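Local coordinates for specific mitochondrial acyl carrier protein (Toxoplasma, PDB 3CE7), which probably carries growing acyl chains on a phosphopantetheine arm during mitochondrial fatty acid biosynthesis, at residues A[28-36]-A[44-55]. Residues are numbered along the deposited sequence; the frame is centred on the assembly and turned at random.
Sequences CQKFLQKGE and LEELRTREDRLW
Trp-55 meets three side chains of 28-36 with the benzo end of its indole. CZ3 lies 3.7 Å from Phe-31 CB and 3.8 Å from Cys-28 SG, while Leu-32 CD2 reaches the ring edge, near its plane, at CE3. Cys-28 SG stands anti to its own backbone N, which carries the sulfur to Trp-55 in an oblique sulfur-aromatic contact, 50° off the ring normal. The Phe-31 ring and the six-membered ring of Trp-55 are likewise oblique, their planes 34° apart. Phe-31 also packs edge-to-face with Phe-63 of helix 57-71, and Trp-55 NE1 is hydrogen-bonded to Thr-60, so both aromatic rings tie this contact to that helix. Leu-44 CB sits over one indole face, and Leu-32 CD2 crosses to Leu-47 CB at 4.0 Å.

Beside these apolar groups the backbones form a single bridge at Leu-32 and Thr-49. Gln-33 N gives an almost straight bond to Arg-48 O (3.0 Å), and Arg-50 N donates to Phe-31 O. Glu-36 prolongs the pairing with its side chain: bent at chi2 (80°), it places OE2 to accept a hydrogen bond from Arg-48 N (2.9 Å), the donor lying above the carboxylate plane. The charged guanidinium of Arg-48 instead turns away, weakly bonded to Asp-52 O, with Leu-54 CD2 over one face. Arg-50, bent at chi2, brings its side chain to the carbonyl oxygens at the end of the 29-32 turn, and its NE donates weakly to Leu-32 O, 3.1 Å away. A water gives hydrogen bonds to Gln-29 O and Leu-32 O.

The arrangement folds the long connection between helix 17-29 and helix 57-71 back on itself, its start against its later part, as expected of the helical-bundle fold of acyl carrier proteins, in which a long loop links the first two main helices.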
ATOM      1  N   CYS A  28       3.147  -4.104   3.872  1.00 17.26           N
ATOM      2  CA  CYS A  28       2.906  -5.015   2.769  1.00 17.55           C
ATOM      3  C   CYS A  28       3.588  -6.350   3.029  1.00 17.31           C
ATOM      4  O   CYS A  28       3.035  -7.399   2.714  1.00 16.89           O
ATOM      5  CB  CYS A  28       3.427  -4.424   1.468  1.00 16.94           C
ATOM      6  SG  CYS A  28       3.179  -5.521   0.024  1.00 18.36           S
ATOM      7  N   GLN A  29       4.786  -6.300   3.605  1.00 17.69           N
ATOM      8  CA  GLN A  29       5.553  -7.518   3.871  1.00 18.41           C
ATOM      9  C   GLN A  29       4.801  -8.514   4.752  1.00 19.13           C
ATOM     10  O   GLN A  29       4.994  -9.720   4.624  1.00 19.42           O
ATOM     11  CB  GLN A  29       6.926  -7.177   4.459  1.00 18.42           C
ATOM     12  CG  GLN A  29       7.884  -6.614   3.395  1.00 18.24           C
ATOM     13  CD  GLN A  29       9.145  -5.989   3.982  1.00 19.10           C
ATOM     14  OE1 GLN A  29       9.178  -5.577   5.139  1.00 22.88           O
ATOM     15  NE2 GLN A  29      10.191  -5.905   3.162  1.00 19.72           N
ATOM     16  N   LYS A  30       3.926  -8.010   5.624  1.00 19.98           N
ATOM     17  CA  LYS A  30       3.153  -8.882   6.514  1.00 20.88           C
ATOM     18  C   LYS A  30       2.144  -9.737   5.739  1.00 21.13           C
ATOM     19  O   LYS A  30       1.702 -10.786   6.222  1.00 22.21           O
ATOM     20  CB  LYS A  30       2.423  -8.069   7.596  1.00 21.56           C
ATOM     21  CG  LYS A  30       3.270  -7.023   8.323  1.00 23.91           C
ATOM     22  CD  LYS A  30       4.351  -7.626   9.200  1.00 27.30           C
ATOM     23  CE  LYS A  30       4.919  -6.577  10.154  1.00 29.53           C
ATOM     24  NZ  LYS A  30       6.318  -6.900  10.547  1.00 31.43           N
ATOM     25  N   PHE A  31       1.791  -9.295   4.534  1.00 20.46           N
ATOM     26  CA  PHE A  31       0.862 -10.029   3.674  1.00 20.66           C
ATOM     27  C   PHE A  31       1.554 -11.170   2.927  1.00 21.08           C
ATOM     28  O   PHE A  31       0.890 -12.043   2.365  1.00 21.82           O
ATOM     29  CB  PHE A  31       0.242  -9.096   2.634  1.00 20.81           C
ATOM     30  CG  PHE A  31      -0.915  -8.267   3.141  1.00 19.82           C
ATOM     31  CD1 PHE A  31      -0.740  -7.343   4.174  1.00 21.04           C
ATOM     32  CD2 PHE A  31      -2.167  -8.374   2.538  1.00 21.97           C
ATOM     33  CE1 PHE A  31      -1.807  -6.562   4.619  1.00 20.58           C
ATOM     34  CE2 PHE A  31      -3.239  -7.602   2.977  1.00 22.36           C
ATOM     35  CZ  PHE A  31      -3.049  -6.689   4.027  1.00 21.61           C
ATOM     36  N   LEU A  32       2.885 -11.154   2.907  1.00 21.47           N
ATOM     37  CA  LEU A  32       3.614 -11.949   1.926  1.00 22.04           C
ATOM     38  C   LEU A  32       4.219 -13.231   2.468  1.00 23.36           C
ATOM     39  O   LEU A  32       4.456 -13.384   3.669  1.00 23.99           O
ATOM     40  CB  LEU A  32       4.704 -11.101   1.249  1.00 21.20           C
ATOM     41  CG  LEU A  32       4.239  -9.793   0.596  1.00 19.70           C
ATOM     42  CD1 LEU A  32       5.411  -9.075  -0.079  1.00 19.13           C
ATOM     43  CD2 LEU A  32       3.106 -10.021  -0.381  1.00 20.34           C
ATOM     44  N   GLN A  33       4.461 -14.150   1.542  1.00 24.75           N
ATOM     45  CA  GLN A  33       5.154 -15.392   1.839  0.50 25.48           C
ATOM     46  C   GLN A  33       6.559 -15.048   2.320  1.00 25.85           C
ATOM     47  O   GLN A  33       7.184 -14.115   1.809  1.00 25.24           O
ATOM     48  CB  GLN A  33       5.200 -16.277   0.582  0.50 25.87           C
ATOM     49  CG  GLN A  33       5.861 -17.649   0.755  0.50 26.79           C
ATOM     50  CD  GLN A  33       5.163 -18.532   1.786  0.50 27.86           C
ATOM     51  OE1 GLN A  33       5.790 -19.006   2.732  0.50 29.28           O
ATOM     52  NE2 GLN A  33       3.860 -18.741   1.614  0.50 29.37           N
ATOM     53  N   LYS A  34       7.051 -15.798   3.305  1.00 26.44           N
ATOM     54  CA  LYS A  34       8.382 -15.569   3.867  1.00 27.44           C
ATOM     55  C   LYS A  34       9.442 -15.544   2.774  1.00 27.64           C
ATOM     56  O   LYS A  34       9.425 -16.380   1.863  1.00 28.81           O
ATOM     57  CB  LYS A  34       8.729 -16.645   4.895  1.00 27.81           C
ATOM     58  N   GLY A  35      10.338 -14.565   2.852  1.00 27.57           N
ATOM     59  CA  GLY A  35      11.410 -14.413   1.868  1.00 26.89           C
ATOM     60  C   GLY A  35      11.030 -13.712   0.571  1.00 26.23           C
ATOM     61  O   GLY A  35      11.910 -13.382  -0.229  1.00 26.45           O
ATOM     62  N   GLU A  36       9.731 -13.497   0.346  1.00 25.33           N
ATOM     63  CA  GLU A  36       9.256 -12.758  -0.829  1.00 24.80           C
ATOM     64  C   GLU A  36       9.768 -11.330  -0.752  1.00 23.81           C
ATOM     65  O   GLU A  36       9.731 -10.712   0.315  1.00 24.24           O
ATOM     66  CB  GLU A  36       7.721 -12.766  -0.892  1.00 25.25           C
ATOM     67  CG  GLU A  36       7.128 -12.215  -2.167  1.00 26.75           C
ATOM     68  CD  GLU A  36       7.139 -13.202  -3.327  1.00 28.73           C
ATOM     69  OE1 GLU A  36       7.558 -14.375  -3.147  1.00 31.57           O
ATOM     70  OE2 GLU A  36       6.726 -12.785  -4.427  1.00 28.11           O
ATOM     71  N   LEU A  44       2.215  -5.245  -7.545  1.00 20.27           N
ATOM     72  CA  LEU A  44       1.612  -6.031  -6.467  1.00 20.79           C
ATOM     73  C   LEU A  44       1.158  -7.406  -6.943  1.00 22.13           C
ATOM     74  O   LEU A  44       1.393  -8.403  -6.256  1.00 20.86           O
ATOM     75  CB  LEU A  44       0.429  -5.288  -5.846  1.00 21.01           C
ATOM     76  CG  LEU A  44       0.754  -4.006  -5.075  1.00 20.01           C
ATOM     77  CD1 LEU A  44      -0.528  -3.249  -4.767  1.00 20.95           C
ATOM     78  CD2 LEU A  44       1.522  -4.314  -3.807  1.00 21.08           C
ATOM     79  N   GLU A  45       0.562  -7.438  -8.136  1.00 23.51           N
ATOM     80  CA  GLU A  45      -0.002  -8.674  -8.684  0.50 24.72           C
ATOM     81  C   GLU A  45       1.031  -9.756  -9.002  1.00 25.00           C
ATOM     82  O   GLU A  45       0.664 -10.897  -9.325  1.00 25.05           O
ATOM     83  CB  GLU A  45      -0.864  -8.368  -9.911  0.50 25.04           C
ATOM     84  CG  GLU A  45      -2.366  -8.504  -9.678  0.50 27.48           C
ATOM     85  CD  GLU A  45      -2.989  -7.394  -8.839  0.50 29.26           C
ATOM     86  OE1 GLU A  45      -4.134  -7.594  -8.381  0.50 30.48           O
ATOM     87  OE2 GLU A  45      -2.364  -6.325  -8.647  0.50 31.21           O
ATOM     88  N   GLU A  46       2.310  -9.409  -8.897  1.00 25.63           N
ATOM     89  CA  GLU A  46       3.389 -10.365  -9.136  1.00 26.87           C
ATOM     90  C   GLU A  46       3.936 -10.972  -7.827  1.00 26.09           C
ATOM     91  O   GLU A  46       4.751 -11.898  -7.854  1.00 26.47           O
ATOM     92  CB  GLU A  46       4.467  -9.730 -10.042  1.00 27.29           C
ATOM     93  CG  GLU A  46       3.955  -9.557 -11.495  1.00 29.68           C
ATOM     94  CD  GLU A  46       4.688  -8.502 -12.350  1.00 30.09           C
ATOM     95  OE1 GLU A  46       5.782  -8.028 -11.976  1.00 33.91           O
ATOM     96  OE2 GLU A  46       4.148  -8.152 -13.428  1.00 34.84           O
ATOM     97  N   LEU A  47       3.429 -10.483  -6.692  1.00 24.78           N
ATOM     98  CA  LEU A  47       3.887 -10.887  -5.366  1.00 24.66           C
ATOM     99  C   LEU A  47       3.147 -12.113  -4.843  1.00 24.61           C
ATOM    100  O   LEU A  47       1.944 -12.230  -5.026  1.00 24.80           O
ATOM    101  CB  LEU A  47       3.691  -9.743  -4.364  1.00 24.50           C
ATOM    102  CG  LEU A  47       4.448  -8.435  -4.618  1.00 24.30           C
ATOM    103  CD1 LEU A  47       3.988  -7.359  -3.627  1.00 25.07           C
ATOM    104  CD2 LEU A  47       5.962  -8.642  -4.553  1.00 25.33           C
ATOM    105  N   ARG A  48       3.874 -12.996  -4.164  1.00 25.39           N
ATOM    106  CA  ARG A  48       3.271 -14.180  -3.556  1.00 26.11           C
ATOM    107  C   ARG A  48       2.878 -13.917  -2.105  1.00 26.17           C
ATOM    108  O   ARG A  48       3.709 -13.501  -1.289  1.00 25.67           O
ATOM    109  CB  ARG A  48       4.221 -15.374  -3.647  1.00 26.66           C
ATOM    110  CG  ARG A  48       3.533 -16.706  -3.400  1.00 28.97           C
ATOM    111  CD  ARG A  48       4.324 -17.855  -4.016  1.00 31.15           C
ATOM    112  NE  ARG A  48       4.370 -17.782  -5.474  1.00 34.04           N
ATOM    113  CZ  ARG A  48       3.434 -18.264  -6.290  1.00 35.21           C
ATOM    114  NH1 ARG A  48       3.583 -18.139  -7.601  1.00 37.04           N
ATOM    115  NH2 ARG A  48       2.347 -18.858  -5.807  1.00 35.80           N
ATOM    116  N   THR A  49       1.611 -14.183  -1.795  1.00 26.96           N
ATOM    117  CA  THR A  49       1.066 -13.949  -0.450  1.00 28.24           C
ATOM    118  C   THR A  49       1.238 -15.168   0.460  1.00 29.74           C
ATOM    119  O   THR A  49       1.683 -16.227   0.010  1.00 29.67           O
ATOM    120  CB  THR A  49      -0.423 -13.555  -0.510  1.00 28.13           C
ATOM    121  OG1 THR A  49      -1.206 -14.681  -0.936  1.00 28.21           O
ATOM    122  CG2 THR A  49      -0.639 -12.383  -1.465  1.00 28.40           C
ATOM    123  N   ARG A  50       0.886 -15.005   1.738  1.00 31.42           N
ATOM    124  CA  ARG A  50       0.965 -16.078   2.742  1.00 33.60           C
ATOM    125  C   ARG A  50       0.212 -17.331   2.310  1.00 34.32           C
ATOM    126  O   ARG A  50       0.487 -18.432   2.801  1.00 35.15           O
ATOM    127  CB  ARG A  50       0.384 -15.602   4.078  1.00 33.86           C
ATOM    128  CG  ARG A  50       1.127 -14.453   4.741  1.00 36.09           C
ATOM    129  CD  ARG A  50       2.357 -14.921   5.498  1.00 38.58           C
ATOM    130  NE  ARG A  50       2.908 -13.847   6.323  1.00 40.36           N
ATOM    131  CZ  ARG A  50       2.871 -13.815   7.654  1.00 41.68           C
ATOM    132  NH1 ARG A  50       2.322 -14.814   8.344  1.00 42.07           N
ATOM    133  NH2 ARG A  50       3.400 -12.784   8.302  1.00 41.94           N
ATOM    134  N   GLU A  51      -0.738 -17.142   1.396  1.00 35.16           N
ATOM    135  CA  GLU A  51      -1.598 -18.207   0.884  1.00 35.80           C
ATOM    136  C   GLU A  51      -0.979 -18.964  -0.283  1.00 35.70           C
ATOM    137  O   GLU A  51      -1.662 -19.782  -0.912  1.00 36.19           O
ATOM    138  CB  GLU A  51      -2.929 -17.619   0.417  1.00 36.03           C
ATOM    139  CG  GLU A  51      -3.686 -16.849   1.471  1.00 38.07           C
ATOM    140  CD  GLU A  51      -4.986 -16.280   0.943  1.00 40.79           C
ATOM    141  OE1 GLU A  51      -5.638 -16.959   0.125  1.00 42.80           O
ATOM    142  OE2 GLU A  51      -5.356 -15.156   1.349  1.00 41.90           O
ATOM    143  N   ASP A  52       0.302 -18.683  -0.556  1.00 35.29           N
ATOM    144  CA  ASP A  52       1.043 -19.247  -1.691  0.50 34.85           C
ATOM    145  C   ASP A  52       0.290 -19.112  -3.017  1.00 34.36           C
ATOM    146  O   ASP A  52       0.312 -20.005  -3.876  1.00 34.74           O
ATOM    147  CB  ASP A  52       1.475 -20.698  -1.414  0.50 35.14           C
ATOM    148  CG  ASP A  52       2.601 -20.792  -0.386  0.50 35.48           C
ATOM    149  OD1 ASP A  52       2.754 -19.865   0.439  0.50 35.74           O
ATOM    150  OD2 ASP A  52       3.337 -21.803  -0.402  0.50 35.97           O
ATOM    151  N   ARG A  53      -0.378 -17.970  -3.171  1.00 32.86           N
ATOM    152  CA  ARG A  53      -1.013 -17.572  -4.417  1.00 31.42           C
ATOM    153  C   ARG A  53      -0.517 -16.159  -4.706  1.00 29.86           C
ATOM    154  O   ARG A  53       0.019 -15.497  -3.810  1.00 29.91           O
ATOM    155  CB  ARG A  53      -2.545 -17.591  -4.292  1.00 31.53           C
ATOM    156  CG  ARG A  53      -3.123 -16.574  -3.310  1.00 32.60           C
ATOM    157  CD  ARG A  53      -4.617 -16.779  -3.099  0.50 32.43           C
ATOM    158  NE  ARG A  53      -5.422 -16.177  -4.164  0.50 34.38           N
ATOM    159  CZ  ARG A  53      -6.703 -16.460  -4.392  0.50 35.21           C
ATOM    160  NH1 ARG A  53      -7.351 -15.858  -5.383  0.50 35.73           N
ATOM    161  NH2 ARG A  53      -7.340 -17.348  -3.636  0.50 35.16           N
ATOM    162  N   LEU A  54      -0.686 -15.697  -5.937  1.00 28.25           N
ATOM    163  CA  LEU A  54      -0.324 -14.325  -6.265  1.00 26.52           C
ATOM    164  C   LEU A  54      -1.340 -13.332  -5.696  1.00 25.09           C
ATOM    165  O   LEU A  54      -2.544 -13.603  -5.643  1.00 24.44           O
ATOM    166  CB  LEU A  54      -0.159 -14.137  -7.775  1.00 27.58           C
ATOM    167  CG  LEU A  54       0.950 -14.973  -8.433  1.00 27.92           C
ATOM    168  CD1 LEU A  54       1.018 -14.686  -9.919  1.00 29.33           C
ATOM    169  CD2 LEU A  54       2.312 -14.737  -7.788  1.00 29.70           C
ATOM    170  N   TRP A  55      -0.826 -12.191  -5.258  1.00 23.26           N
ATOM    171  CA  TRP A  55      -1.629 -11.068  -4.791  1.00 22.18           C
ATOM    172  C   TRP A  55      -2.742 -10.753  -5.787  1.00 21.77           C
ATOM    173  O   TRP A  55      -2.500 -10.691  -6.995  1.00 22.22           O
ATOM    174  CB  TRP A  55      -0.697  -9.865  -4.680  1.00 21.49           C
ATOM    175  CG  TRP A  55      -1.289  -8.593  -4.140  1.00 20.93           C
ATOM    176  CD1 TRP A  55      -2.199  -7.769  -4.746  1.00 21.06           C
ATOM    177  CD2 TRP A  55      -0.959  -7.986  -2.891  1.00 21.09           C
ATOM    178  NE1 TRP A  55      -2.472  -6.681  -3.929  1.00 19.91           N
ATOM    179  CE2 TRP A  55      -1.714  -6.788  -2.791  1.00 21.15           C
ATOM    180  CE3 TRP A  55      -0.091  -8.333  -1.845  1.00 20.30           C
ATOM    181  CZ2 TRP A  55      -1.641  -5.942  -1.672  1.00 19.83           C
ATOM    182  CZ3 TRP A  55      -0.020  -7.491  -0.724  1.00 20.89           C
ATOM    183  CH2 TRP A  55      -0.792  -6.307  -0.655  1.00 20.49           C
TER
HETATM  184  O   HOH W   1       5.691 -12.077   6.035  1.00 41.18           O